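Long-range contacts in N-acyl-D-glutamate deacylase (Bordetella bronchiseptica, PDB 3GIP), which hydrolyses N-acyl-D-glutamate, releasing free D-glutamate, as a zinc-containing member of the amidohydrolase superfamily: residues H66-L71 / D365-D370; C95-A100 / A110-L115; G187-P192 / T216-N221. One frame throughout, in Å; residues are numbered along the deposited sequence.

Contact 1. Residues H66-L71 / D365-D370; sequences HGHDDL and DGLPND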
ATOM      1  N   HIS A  66      -0.904   0.944   0.574  1.00 12.75           N
ATOM      2  CA  HIS A  66      -0.264   0.736  -0.717  1.00 12.68           C
ATOM      3  C   HIS A  66       0.320  -0.654  -0.891  1.00 13.70           C
ATOM      4  O   HIS A  66       1.540  -0.851  -0.839  1.00 14.38           O
ATOM      5  CB  HIS A  66       0.838   1.764  -0.978  1.00 13.06           C
ATOM      6  CG  HIS A  66       1.173   1.905  -2.430  1.00 11.68           C
ATOM      7  ND1 HIS A  66       0.620   2.879  -3.230  1.00 13.28           N
ATOM      8  CD2 HIS A  66       1.933   1.135  -3.245  1.00 14.27           C
ATOM      9  CE1 HIS A  66       1.020   2.703  -4.478  1.00 13.07           C
ATOM     10  NE2 HIS A  66       1.817   1.651  -4.514  1.00 13.44           N
ATOM     11  N   GLY A  67      -0.559  -1.621  -1.110  1.00 13.43           N
ATOM     12  CA  GLY A  67      -0.097  -2.977  -1.303  1.00 13.77           C
ATOM     13  C   GLY A  67      -0.229  -3.414  -2.748  1.00 13.65           C
ATOM     14  O   GLY A  67      -0.974  -2.816  -3.525  1.00 13.91           O
ATOM     15  N   HIS A  68       0.535  -4.439  -3.108  1.00 13.84           N
ATOM     16  CA  HIS A  68       0.495  -5.026  -4.447  1.00 13.55           C
ATOM     17  C   HIS A  68       0.297  -6.521  -4.241  1.00 14.86           C
ATOM     18  O   HIS A  68       0.687  -7.334  -5.078  1.00 16.83           O
ATOM     19  CB  HIS A  68       1.812  -4.797  -5.194  1.00 14.51           C
ATOM     20  CG  HIS A  68       1.964  -3.417  -5.750  1.00 13.55           C
ATOM     21  ND1 HIS A  68       1.090  -2.883  -6.673  1.00 15.17           N
ATOM     22  CD2 HIS A  68       2.899  -2.465  -5.522  1.00 15.20           C
ATOM     23  CE1 HIS A  68       1.482  -1.661  -6.991  1.00 15.58           C
ATOM     24  NE2 HIS A  68       2.578  -1.384  -6.307  1.00 15.92           N
ATOM     25  N   ASP A  69      -0.317  -6.872  -3.117  1.00 14.33           N
ATOM     26  CA  ASP A  69      -0.538  -8.266  -2.745  1.00 14.30           C
ATOM     27  C   ASP A  69      -1.793  -8.885  -3.363  1.00 14.39           C
ATOM     28  O   ASP A  69      -2.256  -9.933  -2.914  1.00 15.24           O
ATOM     29  CB  ASP A  69      -0.621  -8.356  -1.222  1.00 15.06           C
ATOM     30  CG  ASP A  69       0.398  -7.465  -0.537  1.00 16.25           C
ATOM     31  OD1 ASP A  69       1.542  -7.918  -0.315  1.00 14.88           O
ATOM     32  OD2 ASP A  69       0.054  -6.299  -0.244  1.00 16.04           O
ATOM     33  N   ASP A  70      -2.311  -8.243  -4.402  1.00 15.40           N
ATOM     34  CA  ASP A  70      -3.521  -8.689  -5.092  1.00 15.87           C
ATOM     35  C   ASP A  70      -3.695 -10.196  -5.234  1.00 16.45           C
ATOM     36  O   ASP A  70      -4.745 -10.745  -4.888  1.00 15.80           O
ATOM     37  CB  ASP A  70      -3.577  -8.084  -6.495  1.00 15.74           C
ATOM     38  CG  ASP A  70      -3.613  -6.577  -6.480  1.00 17.82           C
ATOM     39  OD1 ASP A  70      -4.619  -6.009  -6.958  1.00 18.05           O
ATOM     40  OD2 ASP A  70      -2.638  -5.966  -5.993  1.00 17.46           O
ATOM     41  N   LEU A  71      -2.666 -10.859  -5.750  1.00 16.42           N
ATOM     42  CA  LEU A  71      -2.734 -12.298  -5.991  1.00 18.11           C
ATOM     43  C   LEU A  71      -2.083 -13.177  -4.932  1.00 18.68           C
ATOM     44  O   LEU A  71      -2.042 -14.397  -5.083  1.00 20.97           O
ATOM     45  CB  LEU A  71      -2.098 -12.611  -7.345  1.00 20.38           C
ATOM     46  CG  LEU A  71      -2.472 -11.682  -8.500  1.00 21.74           C
ATOM     47  CD1 LEU A  71      -1.610 -12.014  -9.707  1.00 23.03           C
ATOM     48  CD2 LEU A  71      -3.952 -11.810  -8.822  1.00 22.53           C
ATOM     49  N   ASP A 365       4.222  -0.696  -0.160  1.00 14.34           N
ATOM     50  CA  ASP A 365       4.570  -0.909  -1.562  1.00 14.28           C
ATOM     51  C   ASP A 365       5.468  -2.140  -1.699  1.00 14.61           C
ATOM     52  O   ASP A 365       6.367  -2.188  -2.542  1.00 15.22           O
ATOM     53  CB  ASP A 365       5.262   0.330  -2.140  1.00 16.00           C
ATOM     54  CG  ASP A 365       5.223   0.367  -3.659  1.00 17.37           C
ATOM     55  OD1 ASP A 365       4.548  -0.492  -4.263  1.00 18.65           O
ATOM     56  OD2 ASP A 365       5.858   1.262  -4.254  1.00 17.65           O
ATOM     57  N   GLY A 366       5.216  -3.139  -0.859  1.00 14.09           N
ATOM     58  CA  GLY A 366       6.003  -4.354  -0.911  1.00 14.71           C
ATOM     59  C   GLY A 366       5.738  -5.113  -2.198  1.00 15.57           C
ATOM     60  O   GLY A 366       4.615  -5.114  -2.705  1.00 15.87           O
ATOM     61  N   LEU A 367       6.778  -5.737  -2.740  1.00 16.15           N
ATOM     62  CA  LEU A 367       6.654  -6.528  -3.964  1.00 18.68           C
ATOM     63  C   LEU A 367       7.012  -7.954  -3.548  1.00 19.68           C
ATOM     64  O   LEU A 367       8.152  -8.391  -3.687  1.00 18.41           O
ATOM     65  CB  LEU A 367       7.612  -5.992  -5.034  1.00 17.28           C
ATOM     66  CG  LEU A 367       7.304  -4.556  -5.478  1.00 18.58           C
ATOM     67  CD1 LEU A 367       8.370  -4.052  -6.423  1.00 18.13           C
ATOM     68  CD2 LEU A 367       5.934  -4.513  -6.148  1.00 19.71           C
ATOM     69  N   PRO A 368       6.020  -8.697  -3.026  1.00 21.51           N
ATOM     70  CA  PRO A 368       6.105 -10.076  -2.536  1.00 22.36           C
ATOM     71  C   PRO A 368       6.703 -11.180  -3.406  1.00 22.85           C
ATOM     72  O   PRO A 368       7.176 -12.183  -2.873  1.00 24.86           O
ATOM     73  CB  PRO A 368       4.664 -10.380  -2.120  1.00 22.53           C
ATOM     74  CG  PRO A 368       3.863  -9.558  -3.056  1.00 23.27           C
ATOM     75  CD  PRO A 368       4.614  -8.249  -3.047  1.00 23.29           C
ATOM     76  N   ASN A 369       6.699 -11.015  -4.723  1.00 23.27           N
ATOM     77  CA  ASN A 369       7.253 -12.062  -5.578  1.00 24.13           C
ATOM     78  C   ASN A 369       8.708 -11.858  -5.995  1.00 22.29           C
ATOM     79  O   ASN A 369       9.311 -12.748  -6.597  1.00 21.05           O
ATOM     80  CB  ASN A 369       6.377 -12.258  -6.822  1.00 27.74           C
ATOM     81  CG  ASN A 369       6.151 -10.977  -7.589  1.00 32.61           C
ATOM     82  OD1 ASN A 369       7.099 -10.326  -8.030  1.00 36.80           O
ATOM     83  ND2 ASN A 369       4.885 -10.609  -7.760  1.00 35.76           N
ATOM     84  N   ASP A 370       9.276 -10.699  -5.674  1.00 20.61           N
ATOM     85  CA  ASP A 370      10.670 -10.413  -6.014  1.00 18.56           C
ATOM     86  C   ASP A 370      11.617 -11.397  -5.326  1.00 18.04           C
ATOM     87  O   ASP A 370      11.422 -11.750  -4.166  1.00 18.56           O
ATOM     88  CB  ASP A 370      11.042  -8.990  -5.583  1.00 17.42           C
ATOM     89  CG  ASP A 370      10.436  -7.925  -6.471  1.00 17.93           C
ATOM     90  OD1 ASP A 370       9.546  -8.244  -7.291  1.00 19.27           O
ATOM     91  OD2 ASP A 370      10.850  -6.751  -6.339  1.00 17.01           O
TER
HETATM   92  O   HOH W   1       2.558  -5.124  -1.084  1.00 14.31           O
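D365 lies beside both H66 and H68, and these three residues supply most of the buried surface. Its backbone N donates to the carbonyl O of H66 at 2.8 Å, almost in line with that C=O, and ties the two loops where they start in nearly the same direction. The carboxylate then rises beside both imidazoles. CG stands opposite the backbone N (chi1 -161°), and OD1 lies at the rim of the H66 ring, 3.2 Å from its CD2, with the two planes 74° apart. OD1 also approaches the edge of the H68 ring, where NE2 of H68 is 3.0 Å away. On H68, L367 adds an apolar touch, its CD2 3.7 Å from CD2 of the imidazole. A water bridges the two loops: it accepts from H68 N at 2.9 Å, donates to G366 O at 2.6 Å and gives a weak bond to D69 OD2. The D69 carboxylate is itself held by a salt bridge to K82 and a bond from W81, while its OD1 rests against P368 CG. H66-G67-H68 is the His-X-His motif after the first barrel strand, and D365 probably corresponds to the aspartate that follows the eighth in the amidohydrolase superfamily.

Contact 2. Residues C95-A100 / A110-L115; sequences CGVSAA and AALALL. With ZN (zinc ion), chain F.
V97 packs its branched side chain against L112 and L115, and apolar contacts make up most of this interface. CG1 lies 3.8 Å from L112 CD2 and 4.0 Å from the methyl of A111. CG2 stands between the backbone N and carbonyl carbon of V97 and approaches L114 CD1 at 4.4 Å. Just past the 3-10 segment 110-114, L115 brings its CD1 to 4.0 Å from V97 CB. The small A111 lets V97 come close to the backbone, while L112 and L115 extend their methyls to the valine. Carbon-to-carbonyl approaches supplement these: CD1 of L115 comes within 3.3 Å of S98 O. No hydrogen bond crosses the interface; polar groups are bonded within their own segment or to other parts of the chain, as where S98 OG, which also meets G145 N, donates to A100 O at 2.6 Å from above the carbonyl plane. Beside the packing, C95, whose soft sulfur suits zinc, binds the ion through SG at 2.2 Å, with H218 and H248 as its other protein ligands. Both segments belong to the long loop between strand 87-92 and helix 124-133. V97 and L112 further touch A147 and L151 of helix 146-153, and L114 leans on T289 of strand 287-290.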
ATOM      1  N   CYS A  95      -1.195   1.541  -8.382  1.00 12.45           N
ATOM      2  CA  CYS A  95      -0.379   1.933  -9.523  1.00 13.40           C
ATOM      3  C   CYS A  95      -0.897   1.483 -10.876  1.00 13.63           C
ATOM      4  O   CYS A  95      -0.117   1.251 -11.798  1.00 13.85           O
ATOM      5  CB  CYS A  95       1.048   1.426  -9.326  1.00 13.32           C
ATOM      6  SG  CYS A  95       1.710   1.881  -7.690  1.00 13.77           S
ATOM      7  N   GLY A  96      -2.214   1.366 -10.986  1.00 14.00           N
ATOM      8  CA  GLY A  96      -2.814   0.969 -12.249  1.00 14.77           C
ATOM      9  C   GLY A  96      -2.960  -0.517 -12.502  1.00 16.10           C
ATOM     10  O   GLY A  96      -3.606  -0.904 -13.473  1.00 15.20           O
ATOM     11  N   VAL A  97      -2.383  -1.356 -11.644  1.00 15.20           N
ATOM     12  CA  VAL A  97      -2.475  -2.800 -11.841  1.00 15.17           C
ATOM     13  C   VAL A  97      -3.204  -3.500 -10.705  1.00 15.87           C
ATOM     14  O   VAL A  97      -2.894  -3.306  -9.527  1.00 15.05           O
ATOM     15  CB  VAL A  97      -1.077  -3.429 -12.034  1.00 15.58           C
ATOM     16  CG1 VAL A  97      -0.494  -2.971 -13.361  1.00 15.38           C
ATOM     17  CG2 VAL A  97      -0.156  -3.042 -10.879  1.00 15.65           C
ATOM     18  N   SER A  98      -4.174  -4.334 -11.072  1.00 13.97           N
ATOM     19  CA  SER A  98      -4.988  -5.038 -10.089  1.00 13.69           C
ATOM     20  C   SER A  98      -5.289  -6.482 -10.479  1.00 14.34           C
ATOM     21  O   SER A  98      -4.987  -6.912 -11.590  1.00 15.38           O
ATOM     22  CB  SER A  98      -6.306  -4.286  -9.906  1.00 13.96           C
ATOM     23  OG  SER A  98      -6.965  -4.126 -11.158  1.00 14.62           O
ATOM     24  N   ALA A  99      -5.900  -7.213  -9.551  1.00 15.04           N
ATOM     25  CA  ALA A  99      -6.259  -8.610  -9.776  1.00 15.32           C
ATOM     26  C   ALA A  99      -7.281  -8.751 -10.898  1.00 17.37           C
ATOM     27  O   ALA A  99      -7.309  -9.766 -11.590  1.00 16.50           O
ATOM     28  CB  ALA A  99      -6.817  -9.216  -8.495  1.00 17.47           C
ATOM     29  N   ALA A 100      -8.113  -7.731 -11.071  1.00 17.13           N
ATOM     30  CA  ALA A 100      -9.150  -7.745 -12.099  1.00 17.75           C
ATOM     31  C   ALA A 100      -9.454  -6.322 -12.561  1.00 17.86           C
ATOM     32  O   ALA A 100      -9.157  -5.361 -11.857  1.00 16.12           O
ATOM     33  CB  ALA A 100     -10.417  -8.398 -11.538  1.00 17.85           C
ATOM     34  N   ALA A 110       4.359  -4.569 -18.696  1.00 20.55           N
ATOM     35  CA  ALA A 110       5.484  -4.907 -17.833  1.00 19.72           C
ATOM     36  C   ALA A 110       5.128  -4.725 -16.360  1.00 20.19           C
ATOM     37  O   ALA A 110       5.525  -5.526 -15.516  1.00 18.87           O
ATOM     38  CB  ALA A 110       6.690  -4.046 -18.193  1.00 19.97           C
ATOM     39  N   ALA A 111       4.370  -3.672 -16.063  1.00 20.22           N
ATOM     40  CA  ALA A 111       3.967  -3.369 -14.692  1.00 21.71           C
ATOM     41  C   ALA A 111       3.122  -4.467 -14.049  1.00 21.31           C
ATOM     42  O   ALA A 111       3.016  -4.534 -12.826  1.00 22.10           O
ATOM     43  CB  ALA A 111       3.216  -2.039 -14.655  1.00 21.59           C
ATOM     44  N   LEU A 112       2.517  -5.324 -14.865  1.00 23.00           N
ATOM     45  CA  LEU A 112       1.708  -6.413 -14.325  1.00 24.00           C
ATOM     46  C   LEU A 112       2.586  -7.353 -13.502  1.00 24.07           C
ATOM     47  O   LEU A 112       2.091  -8.120 -12.679  1.00 24.24           O
ATOM     48  CB  LEU A 112       1.025  -7.189 -15.454  1.00 26.15           C
ATOM     49  CG  LEU A 112      -0.160  -6.499 -16.137  1.00 27.56           C
ATOM     50  CD1 LEU A 112      -0.676  -7.368 -17.274  1.00 29.13           C
ATOM     51  CD2 LEU A 112      -1.263  -6.252 -15.120  1.00 26.95           C
ATOM     52  N   ALA A 113       3.895  -7.283 -13.728  1.00 22.95           N
ATOM     53  CA  ALA A 113       4.842  -8.119 -13.000  1.00 23.75           C
ATOM     54  C   ALA A 113       4.859  -7.739 -11.522  1.00 23.25           C
ATOM     55  O   ALA A 113       5.357  -8.488 -10.681  1.00 24.88           O
ATOM     56  CB  ALA A 113       6.236  -7.971 -13.599  1.00 23.47           C
ATOM     57  N   LEU A 114       4.321  -6.568 -11.207  1.00 23.22           N
ATOM     58  CA  LEU A 114       4.274  -6.117  -9.825  1.00 21.81           C
ATOM     59  C   LEU A 114       3.260  -6.955  -9.047  1.00 23.38           C
ATOM     60  O   LEU A 114       3.207  -6.886  -7.820  1.00 23.04           O
ATOM     61  CB  LEU A 114       3.869  -4.638  -9.755  1.00 22.53           C
ATOM     62  CG  LEU A 114       4.782  -3.605 -10.424  1.00 22.20           C
ATOM     63  CD1 LEU A 114       4.147  -2.224 -10.322  1.00 21.97           C
ATOM     64  CD2 LEU A 114       6.153  -3.617  -9.759  1.00 22.11           C
ATOM     65  N   LEU A 115       2.470  -7.756  -9.767  1.00 23.12           N
ATOM     66  CA  LEU A 115       1.434  -8.590  -9.151  1.00 24.09           C
ATOM     67  C   LEU A 115       1.775 -10.071  -8.983  1.00 24.74           C
ATOM     68  O   LEU A 115       1.502 -10.659  -7.937  1.00 22.16           O
ATOM     69  CB  LEU A 115       0.136  -8.492  -9.959  1.00 25.64           C
ATOM     70  CG  LEU A 115      -0.499  -7.117 -10.168  1.00 27.75           C
ATOM     71  CD1 LEU A 115      -1.749  -7.272 -11.021  1.00 29.50           C
ATOM     72  CD2 LEU A 115      -0.842  -6.492  -8.826  1.00 30.48           C
TER
HETATM   73 ZN    ZN F 484       3.703   2.832  -7.947  1.00 14.07          ZN

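Contact 3. Residues G187-P192 / T216-N221; sequences GLAYQP and TSHIRN. With ZN (zinc ion), chain F; ACY (acetic acid), chain C.
The zinc site at the C-terminal ends of the parallel strands of the amidohydrolase TIM barrel is where G187 and H218 meet, as neighbours in a parallel beta bridge. The bridge is sealed by L188 N donating to H218 O at 3.0 Å, with N almost on the C=O axis, though the N-H...O angle is a bent 140°. G187 ends strand 183-187 and starts a type I turn that Y190 N closes onto G187 O; having no side chain, G187 lets the Y190 ring fold back over it. H218 is the last residue of strand 214-218. Its CG is anti to the backbone N (chi1 170°), which sends the imidazole to the metal, and ND1 binds zinc at 2.0 Å alongside C95 and H248. A histidine suits this place because the imidazole nitrogen ND1 can coordinate zinc directly.

Around that ring the first segment supplies a wall. CE2 of Y190 sits over one face of the imidazole, and the two rings lie oblique, their planes 56° apart. The small methyl of A189 approaches NE2 of H218 at 3.6 Å and also rests against the carbonyl oxygens of I219 and R220. Farther out, L188 CB packs on the backbone N of R220, 3.4 Å away, while the R220 guanidinium is held by E232 and by the carbonyls of A194 and A196. An acetate, probably from the crystallisation liquor, gives the zinc both its oxygens at 2.3 Å, and Y190 OH, also bonded to T289, donates to acetate O at 2.6 Å.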
ATOM      1  N   GLY A 187      -1.299   4.397 -13.081  1.00 13.76           N
ATOM      2  CA  GLY A 187       0.144   4.206 -13.088  1.00 14.37           C
ATOM      3  C   GLY A 187       0.591   4.977 -14.314  1.00 14.15           C
ATOM      4  O   GLY A 187       0.966   4.394 -15.334  1.00 15.13           O
ATOM      5  N   LEU A 188       0.542   6.300 -14.212  1.00 14.77           N
ATOM      6  CA  LEU A 188       0.869   7.170 -15.332  1.00 14.70           C
ATOM      7  C   LEU A 188       2.317   7.138 -15.796  1.00 14.45           C
ATOM      8  O   LEU A 188       2.636   7.625 -16.879  1.00 15.51           O
ATOM      9  CB  LEU A 188       0.428   8.604 -15.008  1.00 14.76           C
ATOM     10  CG  LEU A 188      -1.049   8.713 -14.600  1.00 15.29           C
ATOM     11  CD1 LEU A 188      -1.425  10.174 -14.427  1.00 16.09           C
ATOM     12  CD2 LEU A 188      -1.941   8.058 -15.658  1.00 16.02           C
ATOM     13  N   ALA A 189       3.189   6.542 -14.988  1.00 15.15           N
ATOM     14  CA  ALA A 189       4.599   6.430 -15.343  1.00 14.36           C
ATOM     15  C   ALA A 189       4.831   5.132 -16.111  1.00 15.22           C
ATOM     16  O   ALA A 189       5.933   4.880 -16.595  1.00 17.45           O
ATOM     17  CB  ALA A 189       5.463   6.445 -14.073  1.00 15.35           C
ATOM     18  N   TYR A 190       3.785   4.313 -16.220  1.00 16.06           N
ATOM     19  CA  TYR A 190       3.872   3.021 -16.897  1.00 16.70           C
ATOM     20  C   TYR A 190       2.960   2.888 -18.110  1.00 17.37           C
ATOM     21  O   TYR A 190       1.985   3.625 -18.263  1.00 18.05           O
ATOM     22  CB  TYR A 190       3.483   1.890 -15.945  1.00 17.22           C
ATOM     23  CG  TYR A 190       4.258   1.823 -14.658  1.00 17.11           C
ATOM     24  CD1 TYR A 190       5.643   1.698 -14.661  1.00 18.12           C
ATOM     25  CD2 TYR A 190       3.597   1.833 -13.428  1.00 18.10           C
ATOM     26  CE1 TYR A 190       6.354   1.581 -13.471  1.00 18.63           C
ATOM     27  CE2 TYR A 190       4.297   1.716 -12.236  1.00 18.42           C
ATOM     28  CZ  TYR A 190       5.675   1.589 -12.265  1.00 18.31           C
ATOM     29  OH  TYR A 190       6.374   1.466 -11.085  1.00 17.21           O
ATOM     30  N   GLN A 191       3.284   1.922 -18.959  1.00 17.96           N
ATOM     31  CA  GLN A 191       2.461   1.632 -20.122  1.00 17.28           C
ATOM     32  C   GLN A 191       1.416   0.662 -19.590  1.00 17.48           C
ATOM     33  O   GLN A 191       1.712  -0.161 -18.721  1.00 17.85           O
ATOM     34  CB  GLN A 191       3.289   0.952 -21.214  1.00 18.96           C
ATOM     35  CG  GLN A 191       4.283   1.868 -21.894  1.00 22.03           C
ATOM     36  CD  GLN A 191       3.616   3.063 -22.540  1.00 25.53           C
ATOM     37  OE1 GLN A 191       2.688   2.916 -23.338  1.00 28.09           O
ATOM     38  NE2 GLN A 191       4.085   4.258 -22.202  1.00 27.98           N
ATOM     39  N   PRO A 192       0.177   0.737 -20.097  1.00 16.93           N
ATOM     40  CA  PRO A 192      -0.320   1.653 -21.128  1.00 18.19           C
ATOM     41  C   PRO A 192      -0.952   2.928 -20.565  1.00 18.02           C
ATOM     42  O   PRO A 192      -1.371   3.806 -21.320  1.00 18.07           O
ATOM     43  CB  PRO A 192      -1.340   0.796 -21.857  1.00 17.60           C
ATOM     44  CG  PRO A 192      -1.988   0.078 -20.706  1.00 17.81           C
ATOM     45  CD  PRO A 192      -0.804  -0.331 -19.836  1.00 18.66           C
ATOM     46  N   THR A 216      -6.462   6.824  -6.773  1.00 13.83           N
ATOM     47  CA  THR A 216      -5.135   6.810  -6.161  1.00 12.75           C
ATOM     48  C   THR A 216      -4.202   6.832  -7.362  1.00 13.95           C
ATOM     49  O   THR A 216      -4.514   6.251  -8.407  1.00 12.84           O
ATOM     50  CB  THR A 216      -4.893   5.551  -5.303  1.00 14.22           C
ATOM     51  OG1 THR A 216      -4.868   4.388  -6.138  1.00 14.07           O
ATOM     52  CG2 THR A 216      -5.993   5.406  -4.259  1.00 13.47           C
ATOM     53  N   SER A 217      -3.056   7.490  -7.239  1.00 12.70           N
ATOM     54  CA  SER A 217      -2.185   7.584  -8.393  1.00 13.10           C
ATOM     55  C   SER A 217      -0.682   7.513  -8.225  1.00 13.44           C
ATOM     56  O   SER A 217      -0.100   8.168  -7.357  1.00 14.30           O
ATOM     57  CB  SER A 217      -2.511   8.876  -9.159  1.00 13.47           C
ATOM     58  OG  SER A 217      -1.670   9.042 -10.295  1.00 14.47           O
ATOM     59  N   HIS A 218      -0.071   6.680  -9.062  1.00 14.23           N
ATOM     60  CA  HIS A 218       1.374   6.601  -9.137  1.00 13.20           C
ATOM     61  C   HIS A 218       1.459   7.597 -10.289  1.00 13.56           C
ATOM     62  O   HIS A 218       1.130   7.271 -11.436  1.00 14.62           O
ATOM     63  CB  HIS A 218       1.834   5.204  -9.568  1.00 13.65           C
ATOM     64  CG  HIS A 218       3.296   5.126  -9.885  1.00 12.80           C
ATOM     65  ND1 HIS A 218       4.096   4.079  -9.472  1.00 13.63           N
ATOM     66  CD2 HIS A 218       4.097   5.953 -10.598  1.00 13.67           C
ATOM     67  CE1 HIS A 218       5.326   4.269  -9.919  1.00 13.52           C
ATOM     68  NE2 HIS A 218       5.353   5.397 -10.605  1.00 14.51           N
ATOM     69  N   ILE A 219       1.851   8.826  -9.973  1.00 13.27           N
ATOM     70  CA  ILE A 219       1.892   9.894 -10.964  1.00 12.92           C
ATOM     71  C   ILE A 219       2.809   9.702 -12.174  1.00 13.95           C
ATOM     72  O   ILE A 219       3.671   8.823 -12.195  1.00 13.73           O
ATOM     73  CB  ILE A 219       2.141  11.253 -10.264  1.00 11.88           C
ATOM     74  CG1 ILE A 219       3.520  11.286  -9.606  1.00 13.01           C
ATOM     75  CG2 ILE A 219       1.066  11.463  -9.191  1.00 13.73           C
ATOM     76  CD1 ILE A 219       3.781  12.573  -8.845  1.00 14.73           C
ATOM     77  N   ARG A 220       2.601  10.542 -13.185  1.00 14.08           N
ATOM     78  CA  ARG A 220       3.328  10.442 -14.449  1.00 15.00           C
ATOM     79  C   ARG A 220       4.848  10.400 -14.356  1.00 14.29           C
ATOM     80  O   ARG A 220       5.495   9.614 -15.050  1.00 15.60           O
ATOM     81  CB  ARG A 220       2.886  11.569 -15.386  1.00 15.53           C
ATOM     82  CG  ARG A 220       3.336  11.383 -16.830  1.00 17.89           C
ATOM     83  CD  ARG A 220       2.646  12.391 -17.742  1.00 17.84           C
ATOM     84  NE  ARG A 220       1.196  12.206 -17.758  1.00 19.07           N
ATOM     85  CZ  ARG A 220       0.561  11.319 -18.522  1.00 18.28           C
ATOM     86  NH1 ARG A 220       1.249  10.536 -19.344  1.00 18.72           N
ATOM     87  NH2 ARG A 220      -0.761  11.212 -18.459  1.00 18.29           N
ATOM     88  N   ASN A 221       5.421  11.247 -13.511  1.00 14.45           N
ATOM     89  CA  ASN A 221       6.864  11.265 -13.349  1.00 15.22           C
ATOM     90  C   ASN A 221       7.187  11.721 -11.939  1.00 13.71           C
ATOM     91  O   ASN A 221       6.550  12.631 -11.416  1.00 14.55           O
ATOM     92  CB  ASN A 221       7.506  12.200 -14.373  1.00 16.20           C
ATOM     93  CG  ASN A 221       9.016  12.205 -14.281  1.00 16.91           C
ATOM     94  OD1 ASN A 221       9.603  12.998 -13.546  1.00 17.61           O
ATOM     95  ND2 ASN A 221       9.656  11.301 -15.016  1.00 19.66           N
TER
HETATM   96 ZN    ZN F 484       3.703   2.832  -7.947  1.00 14.07          ZN
HETATM   97  C   ACY C 481       5.379   0.769  -7.807  1.00 20.01           C
HETATM   98  O   ACY C 481       5.095   1.282  -8.865  1.00 19.58           O
HETATM   99  OXT ACY C 481       4.941   1.307  -6.670  1.00 21.33           O
HETATM  100  CH3 ACY C 481       6.221  -0.474  -7.772  1.00 20.16           C

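How the contacts relate
From the N terminus, strand 57-64 leads into 66-71, the first half of contact 1, whose partner 365-370 follows strand 360-362 almost three hundred residues later. That long loop embraces the other two contacts and brings together the loops that follow strands 57-64 and 360-362, at the active-site end of the barrel. Within it contact 2 closes a short loop of nine intervening residues after strand 87-92; contact 3 opens only later, joining the ends of the adjacent strands 183-187 and 214-218 across helix 198-210. Contacts 2 and 3 thus follow in series, without crossing. Contact 2 sits between the others, touching both and sharing the zinc with contact 3, whereas contacts 1 and 3 stay about 6 Å apart at their nearest atoms.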